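Local coordinates for TRAP-T family transporter, DctP (Periplasmic binding) subunit (Sulfitobacter sp. NAS-14.1, PDB 4PF8), which binds beta-D-galacturonate and probably delivers such sugar acids, as the periplasmic solute-binding subunit, to a TRAP-type membrane transporter, at residues H40-F45 with G59-A64. Residues are numbered along the deposited sequence; the frame is centred on the assembly and turned at random.
Sequences HGMEAF and GKVFHA
Val61 packs against the selenomethionine Met42 on the buried side of this contact, where helix 37-52 lies over edge strand 59-62 in a beta-alpha-beta unit begun by strand 26-29. Val61 splits its two methyls along the Met42 chain: CG2 lies 3.9 Å from Met42 CB, while CG1 meets the far end, 3.9 Å from Met42 CE. The Met42 chain runs extended to SE, then bends at chi3 (68°), which brings CE alongside CG1. Phe84 touches both residues from strand 84-88 and continues this apolar layer into the sheet.

The other side is polar and only partly buried. Glu43 folds at chi2 (-94°), laying its carboxylate beside Val61, with OE2 4.0 Å from Val61 CB, and directing OE2 to the edge of the His63 imidazole. His63 NE2 donates to Glu43 OE2 at 2.9 Å, close to the ring plane but on the anti side of a carboxylate turned 41° from the ring. The other ring nitrogen, ND1, is hydrogen-bonded to the side-chain amide nitrogen ND2 of Asn30, so both nitrogens are held and the ring's rotation is probably fixed. On the looser side a water bridges helix and strand, donating to Glu43 OE1 at a short 2.5 Å and accepting from Val61 N at 2.9 Å. With an alanine at Glu43, His63 NE2 is likely to lose its acceptor and the bridging water its hold on the helix. One carboxylate thus ties the helix to the strand backbone through water and directly to the histidine beyond it. Donor at NE2 and acceptor at ND1 are consistent with a neutral His63 carrying its proton on NE2, a tautomer the carboxylate would be expected to favour.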
# COMPACT_ATOMS: atom_id res chain seq x y z
N HIS A 40 9.62 9.99 -5.67
CA HIS A 40 9.91 11.41 -5.65
C HIS A 40 9.68 11.97 -4.26
O HIS A 40 10.45 12.83 -3.80
CB HIS A 40 9.06 12.16 -6.68
CG HIS A 40 9.30 11.70 -8.08
ND1 HIS A 40 10.56 11.68 -8.65
CD2 HIS A 40 8.46 11.19 -9.01
CE1 HIS A 40 10.48 11.20 -9.88
NE2 HIS A 40 9.22 10.91 -10.13
N GLY A 41 8.66 11.46 -3.58
CA GLY A 41 8.43 11.87 -2.20
C GLY A 41 9.61 11.54 -1.29
O GLY A 41 10.04 12.36 -0.48
N MSE A 42 10.11 10.32 -1.41
CA MSE A 42 11.21 9.86 -0.58
C MSE A 42 12.49 10.61 -0.89
O MSE A 42 13.26 10.95 0.03
CB MSE A 42 11.44 8.37 -0.78
CG MSE A 42 10.31 7.52 -0.21
SE MSE A 42 10.70 5.64 -0.32
CE MSE A 42 12.13 5.58 0.94
N GLU A 43 12.74 10.88 -2.16
CA GLU A 43 13.94 11.62 -2.51
C GLU A 43 13.85 13.05 -1.97
O GLU A 43 14.85 13.60 -1.54
CB GLU A 43 14.18 11.60 -4.02
CG GLU A 43 14.49 10.20 -4.54
CD GLU A 43 15.96 9.86 -4.65
OE1 GLU A 43 16.80 10.57 -4.04
OE2 GLU A 43 16.26 8.87 -5.35
N ALA A 44 12.65 13.63 -1.98
CA ALA A 44 12.46 15.00 -1.49
C ALA A 44 12.70 15.04 0.00
O ALA A 44 13.28 16.00 0.51
CB ALA A 44 11.07 15.52 -1.82
N PHE A 45 12.23 14.00 0.69
CA PHE A 45 12.46 13.85 2.13
C PHE A 45 13.96 13.84 2.43
O PHE A 45 14.44 14.62 3.25
CB PHE A 45 11.81 12.55 2.62
CG PHE A 45 12.25 12.13 4.00
CD1 PHE A 45 11.80 12.81 5.11
CD2 PHE A 45 13.11 11.06 4.17
CE1 PHE A 45 12.21 12.43 6.38
CE2 PHE A 45 13.51 10.68 5.44
CZ PHE A 45 13.07 11.38 6.55
N GLY A 59 22.03 10.30 2.85
CA GLY A 59 21.43 9.00 2.64
C GLY A 59 21.01 8.83 1.21
O GLY A 59 21.19 9.70 0.36
N LYS A 60 20.46 7.66 0.94
CA LYS A 60 20.10 7.29 -0.41
C LYS A 60 18.88 6.42 -0.35
O LYS A 60 18.76 5.55 0.51
CB LYS A 60 21.25 6.50 -1.06
CG LYS A 60 20.92 6.06 -2.48
CD LYS A 60 22.09 5.37 -3.16
CE LYS A 60 21.69 4.85 -4.53
NZ LYS A 60 22.65 3.80 -5.03
N VAL A 61 17.97 6.68 -1.29
CA VAL A 61 16.81 5.84 -1.52
C VAL A 61 17.14 4.78 -2.56
O VAL A 61 17.68 5.08 -3.63
CB VAL A 61 15.62 6.67 -2.02
CG1 VAL A 61 14.38 5.80 -2.19
CG2 VAL A 61 15.34 7.83 -1.06
N PHE A 62 16.86 3.54 -2.22
CA PHE A 62 17.12 2.40 -3.10
C PHE A 62 15.81 1.93 -3.66
O PHE A 62 14.95 1.41 -2.93
CB PHE A 62 17.82 1.29 -2.32
CG PHE A 62 19.22 1.64 -1.91
CD1 PHE A 62 19.47 2.38 -0.76
CD2 PHE A 62 20.28 1.28 -2.70
CE1 PHE A 62 20.73 2.73 -0.40
CE2 PHE A 62 21.57 1.63 -2.35
CZ PHE A 62 21.80 2.35 -1.19
N HIS A 63 15.64 2.15 -4.96
CA HIS A 63 14.37 1.91 -5.63
C HIS A 63 14.23 0.46 -6.10
O HIS A 63 15.16 -0.34 -6.01
CB HIS A 63 14.26 2.85 -6.84
CG HIS A 63 14.38 4.29 -6.47
ND1 HIS A 63 13.48 4.91 -5.65
CD2 HIS A 63 15.30 5.23 -6.79
CE1 HIS A 63 13.83 6.17 -5.46
NE2 HIS A 63 14.94 6.39 -6.15
N ALA A 64 13.02 0.13 -6.55
CA ALA A 64 12.74 -1.12 -7.24
C ALA A 64 12.93 -2.35 -6.35
O ALA A 64 13.15 -3.46 -6.86
CB ALA A 64 13.60 -1.23 -8.50
O HOH W 1 18.44 8.99 -3.04